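Local coordinates for protein TetR family transcriptional regulator (Rhodococcus erythropolis, PDB 4ZA6) that probably binds DNA to repress transcription of qsdA, and so controls degradation of N-acyl homoserine lactone quorum-sensing signals, at residues R87-S92 against H157-L162; R96-T99 against V105-K108. All blocks are in the same frame, centred on the assembly; numbering follows the deposited sequence.

Interaction 1 (R87-S92 against H157-L162); sequences RSVESS and HLYAPL
With chi1 at 170°, V89 swings CG1 to the side opposite its backbone N, beside the carbonyl carbon, and this puts the methyl against the ends of L158 and Y159. On the other segment, L158 extends CG away from its own backbone N in the same way (chi1 176°). Its CD2 branch reaches across and meets V89 CG1 at 3.8 Å. The same branch lies 4.1 Å from V89 CB, so it rests along the base of the valine as well as against its methyl. Y159 arrives from another direction, with its side chain crossing that of V89 at about a right angle. The ring meets the valine obliquely at its hydroxyl end: V89 CG1 is 3.6 Å from Y159 OH and 3.8 Å from Y159 CE1. Y159 CZ, between these two atoms, is also near the methyl. These are apolar and van der Waals contacts. L158 also packs on its neighbour: L158 CG lies 3.9 Å above the Y159 ring plane, over its centre. That leucine therefore backs one face of the ring while its CD2 touches V89. The contact joins the C-terminal ends of helices 74-90 and 143-158 in the all-helical C-terminal domain of a TetR-family regulator. Both segments leave their helices here. S92 N bonds to V89 O at 3.1 Å, and S92 OG then caps the next helix at L95 N. After L158 the chain leaves the helix at Y159 and enters a 3-10 turn, with L162 N bonded to Y159 O at 3.0 Å. L95 of helix 93-101 touches both V89 and Y159, and M111 and A110 of helix 103-111 also pack on the tyrosine. A bound 2-methyl-2,4-pentanediol, probably from the crystallisation liquor, sits about 4 Å from the Y159 side chain.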
loop_
_atom_site.group_PDB
_atom_site.type_symbol
_atom_site.label_atom_id
_atom_site.label_comp_id
_atom_site.label_asym_id
_atom_site.label_seq_id
_atom_site.Cartn_x
_atom_site.Cartn_y
_atom_site.Cartn_z
ATOM N N ARG A 87 -2.959 6.324 8.547
ATOM C CA ARG A 87 -4.197 7.017 8.879
ATOM C C ARG A 87 -5.013 7.330 7.641
ATOM O O ARG A 87 -6.238 7.296 7.713
ATOM C CB ARG A 87 -3.925 8.256 9.739
ATOM C CG ARG A 87 -3.485 7.870 11.137
ATOM C CD ARG A 87 -3.337 9.053 12.074
ATOM N NE ARG A 87 -1.944 9.483 12.131
ATOM C CZ ARG A 87 -1.101 9.206 13.123
ATOM N NH1 ARG A 87 -1.517 8.548 14.195
ATOM N NH2 ARG A 87 0.153 9.619 13.065
ATOM N N SER A 88 -4.340 7.559 6.480
ATOM C CA SER A 88 -5.030 7.812 5.209
ATOM C C SER A 88 -5.717 6.524 4.731
ATOM O O SER A 88 -6.862 6.552 4.294
ATOM C CB SER A 88 -4.055 8.327 4.156
ATOM O OG SER A 88 -4.739 8.535 2.933
ATOM N N VAL A 89 -5.033 5.403 4.864
ATOM C CA VAL A 89 -5.562 4.081 4.513
ATOM C C VAL A 89 -6.744 3.729 5.447
ATOM O O VAL A 89 -7.784 3.297 4.963
ATOM C CB VAL A 89 -4.463 3.009 4.538
ATOM C CG1 VAL A 89 -5.054 1.593 4.415
ATOM C CG2 VAL A 89 -3.437 3.259 3.441
ATOM N N GLU A 90 -6.595 3.961 6.764
ATOM C CA GLU A 90 -7.653 3.711 7.755
ATOM C C GLU A 90 -8.956 4.512 7.448
ATOM O O GLU A 90 -10.052 3.980 7.626
ATOM C CB GLU A 90 -7.116 4.011 9.175
ATOM C CG GLU A 90 -8.078 3.714 10.315
ATOM C CD GLU A 90 -7.678 4.303 11.659
ATOM O OE1 GLU A 90 -7.133 5.431 11.686
ATOM O OE2 GLU A 90 -7.928 3.639 12.690
ATOM N N SER A 91 -8.828 5.765 6.959
ATOM C CA SER A 91 -9.996 6.603 6.651
ATOM C C SER A 91 -10.527 6.444 5.215
ATOM O O SER A 91 -11.415 7.198 4.806
ATOM C CB SER A 91 -9.697 8.068 6.978
ATOM O OG SER A 91 -8.776 8.634 6.056
ATOM N N SER A 92 -10.004 5.464 4.448
ATOM C CA SER A 92 -10.451 5.264 3.060
ATOM C C SER A 92 -11.811 4.608 2.979
ATOM O O SER A 92 -11.947 3.462 3.389
ATOM C CB SER A 92 -9.448 4.419 2.291
ATOM O OG SER A 92 -9.881 4.194 0.960
ATOM N N HIS A 157 -0.679 -4.872 11.464
ATOM C CA HIS A 157 -1.214 -3.976 12.490
ATOM C C HIS A 157 -2.180 -3.014 11.857
ATOM O O HIS A 157 -3.268 -2.799 12.407
ATOM C CB HIS A 157 -0.097 -3.249 13.256
ATOM C CG HIS A 157 0.666 -4.164 14.152
ATOM N ND1 HIS A 157 0.108 -4.667 15.302
ATOM C CD2 HIS A 157 1.901 -4.689 14.003
ATOM C CE1 HIS A 157 1.023 -5.456 15.832
ATOM N NE2 HIS A 157 2.123 -5.483 15.100
ATOM N N LEU A 158 -1.807 -2.433 10.697
ATOM C CA LEU A 158 -2.725 -1.542 9.983
ATOM C C LEU A 158 -4.055 -2.238 9.714
ATOM O O LEU A 158 -5.120 -1.648 9.920
ATOM C CB LEU A 158 -2.088 -1.056 8.679
ATOM C CG LEU A 158 -2.944 -0.186 7.761
ATOM C CD1 LEU A 158 -3.558 1.020 8.504
ATOM C CD2 LEU A 158 -2.153 0.242 6.543
ATOM N N TYR A 159 -3.996 -3.499 9.277
ATOM C CA TYR A 159 -5.178 -4.274 8.922
ATOM C C TYR A 159 -5.639 -5.244 9.998
ATOM O O TYR A 159 -6.362 -6.181 9.663
ATOM C CB TYR A 159 -4.943 -4.999 7.570
ATOM C CG TYR A 159 -4.521 -4.073 6.452
ATOM C CD1 TYR A 159 -5.386 -3.096 5.967
ATOM C CD2 TYR A 159 -3.251 -4.159 5.890
ATOM C CE1 TYR A 159 -4.986 -2.208 4.975
ATOM C CE2 TYR A 159 -2.837 -3.268 4.901
ATOM C CZ TYR A 159 -3.717 -2.312 4.431
ATOM O OH TYR A 159 -3.322 -1.439 3.451
ATOM N N ALA A 160 -5.271 -5.002 11.287
ATOM C CA ALA A 160 -5.638 -5.827 12.449
ATOM C C ALA A 160 -7.144 -6.173 12.546
ATOM O O ALA A 160 -7.423 -7.323 12.879
ATOM C CB ALA A 160 -5.146 -5.196 13.738
ATOM N N PRO A 161 -8.129 -5.286 12.186
ATOM C CA PRO A 161 -9.540 -5.707 12.240
ATOM C C PRO A 161 -9.904 -6.862 11.307
ATOM O O PRO A 161 -10.800 -7.632 11.641
ATOM C CB PRO A 161 -10.314 -4.437 11.914
ATOM C CG PRO A 161 -9.362 -3.323 12.150
ATOM C CD PRO A 161 -8.037 -3.871 11.761
ATOM N N LEU A 162 -9.172 -7.038 10.188
ATOM C CA LEU A 162 -9.394 -8.152 9.260
ATOM C C LEU A 162 -8.852 -9.466 9.784
ATOM O O LEU A 162 -9.203 -10.528 9.280
ATOM C CB LEU A 162 -8.776 -7.842 7.892
ATOM C CG LEU A 162 -9.403 -6.654 7.165
ATOM C CD1 LEU A 162 -8.609 -6.295 5.951
ATOM C CD2 LEU A 162 -10.898 -6.921 6.841
#

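Interaction 2 (R96-T99 against V105-K108); sequences RALT and VFIK
T99 OG1 has two backbone carbonyls of its own helix within reach, R96 O at 3.3 Å and L95 O. Both bonds are weak. A chi1 of 64° sets OG1 between the backbone N and the carbonyl carbon. It leaves T99 CG2 beside the backbone N, anti to the carbonyl carbon, where it packs on F106. This methyl sits over one face of the F106 ring, 4.0 Å from its centroid and 25° off the normal, a CH-pi contact. It is displaced toward the rim, and its nearest ring atom is F106 CD2 at 3.7 Å. The two side chains lie side by side and point the same way. L98 instead crosses F106 at about a right angle, and L98 CD2 meets F106 CD1 obliquely at 4.0 Å. The contact pairs two consecutive short helices, 93-101 and 103-111, of the TetR-type C-terminal domain. L55 of helix 47-69 touches both L98 and F106, and that long helix probably links this domain to the DNA-binding one, as in TetR relatives. With an alanine at F106, the T99 methyl would probably lose the ring face it packs on, and a gap would open beside L98.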
loop_
_atom_site.group_PDB
_atom_site.type_symbol
_atom_site.label_atom_id
_atom_site.label_comp_id
_atom_site.label_asym_id
_atom_site.label_seq_id
_atom_site.Cartn_x
_atom_site.Cartn_y
_atom_site.Cartn_z
ATOM N N ARG A 96 -12.656 0.547 2.614
ATOM C CA ARG A 96 -13.662 0.070 3.567
ATOM C C ARG A 96 -14.760 -0.747 2.892
ATOM O O ARG A 96 -15.113 -1.808 3.399
ATOM C CB ARG A 96 -14.255 1.249 4.368
ATOM C CG ARG A 96 -14.729 0.874 5.768
ATOM C CD ARG A 96 -14.757 2.073 6.699
ATOM N NE ARG A 96 -13.437 2.374 7.262
ATOM C CZ ARG A 96 -12.971 1.882 8.408
ATOM N NH1 ARG A 96 -13.711 1.049 9.131
ATOM N NH2 ARG A 96 -11.759 2.218 8.839
ATOM N N ALA A 97 -15.276 -0.267 1.740
ATOM C CA ALA A 97 -16.304 -0.949 0.952
ATOM C C ALA A 97 -15.762 -2.260 0.393
ATOM O O ALA A 97 -16.469 -3.262 0.407
ATOM C CB ALA A 97 -16.781 -0.047 -0.193
ATOM N N LEU A 98 -14.499 -2.249 -0.085
ATOM C CA LEU A 98 -13.823 -3.414 -0.650
ATOM C C LEU A 98 -13.570 -4.462 0.426
ATOM O O LEU A 98 -13.927 -5.614 0.221
ATOM C CB LEU A 98 -12.507 -2.993 -1.341
ATOM C CG LEU A 98 -11.687 -4.117 -1.986
ATOM C CD1 LEU A 98 -12.169 -4.418 -3.407
ATOM C CD2 LEU A 98 -10.200 -3.791 -1.969
ATOM N N THR A 99 -13.024 -4.052 1.586
ATOM C CA THR A 99 -12.714 -4.956 2.703
ATOM C C THR A 99 -13.931 -5.609 3.319
ATOM O O THR A 99 -13.832 -6.730 3.806
ATOM C CB THR A 99 -11.738 -4.346 3.718
ATOM O OG1 THR A 99 -12.326 -3.206 4.352
ATOM C CG2 THR A 99 -10.407 -3.982 3.094
ATOM N N VAL A 105 -9.838 -11.882 -0.106
ATOM C CA VAL A 105 -9.107 -11.439 -1.305
ATOM C C VAL A 105 -8.139 -10.369 -0.862
ATOM O O VAL A 105 -6.955 -10.457 -1.182
ATOM C CB VAL A 105 -10.062 -10.926 -2.427
ATOM C CG1 VAL A 105 -9.296 -10.231 -3.549
ATOM C CG2 VAL A 105 -10.898 -12.066 -3.001
ATOM N N PHE A 106 -8.630 -9.377 -0.078
ATOM C CA PHE A 106 -7.782 -8.286 0.394
ATOM C C PHE A 106 -6.632 -8.738 1.315
ATOM O O PHE A 106 -5.508 -8.233 1.158
ATOM C CB PHE A 106 -8.599 -7.140 1.031
ATOM C CG PHE A 106 -7.718 -5.959 1.349
ATOM C CD1 PHE A 106 -7.262 -5.123 0.341
ATOM C CD2 PHE A 106 -7.228 -5.764 2.636
ATOM C CE1 PHE A 106 -6.365 -4.077 0.624
ATOM C CE2 PHE A 106 -6.366 -4.700 2.922
ATOM C CZ PHE A 106 -5.931 -3.869 1.909
ATOM N N ILE A 107 -6.892 -9.674 2.248
ATOM C CA ILE A 107 -5.837 -10.163 3.146
ATOM C C ILE A 107 -4.678 -10.676 2.299
ATOM O O ILE A 107 -3.516 -10.318 2.549
ATOM C CB ILE A 107 -6.333 -11.225 4.176
ATOM C CG1 ILE A 107 -7.283 -10.589 5.232
ATOM C CG2 ILE A 107 -5.111 -11.862 4.898
ATOM C CD1 ILE A 107 -8.150 -11.615 6.046
ATOM N N LYS A 108 -5.016 -11.467 1.255
ATOM C CA LYS A 108 -4.073 -12.053 0.302
ATOM C C LYS A 108 -3.300 -10.986 -0.468
ATOM O O LYS A 108 -2.075 -11.050 -0.528
ATOM C CB LYS A 108 -4.806 -13.014 -0.648
ATOM C CG LYS A 108 -3.917 -13.711 -1.656
ATOM C CD LYS A 108 -4.636 -14.859 -2.320
ATOM C CE LYS A 108 -3.688 -15.652 -3.163
ATOM N NZ LYS A 108 -3.536 -15.098 -4.543
#

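Overall arrangement
Interactions 1 and 2 have centres 11 Å apart and touch directly. Along the chain, 96-99 and 105-108 both fall between the two segments of interaction 1. F106 and Y159 bridge the two contacts: their rings meet edge-to-face, with Y159 CE1 3.5 Å from F106 CE2. L162 CD1 adds a second apolar link, 3.6 Å from F106 CD2. A polar tie runs from R96 NH2 to E90 O, a probable hydrogen bond of 2.7 Å between successive helices. Both aromatic side chains are about 4 Å from bound 2-methyl-2,4-pentanediol. This is consistent with a pocket in the C-terminal domain, where TetR-family regulators commonly bind their effectors.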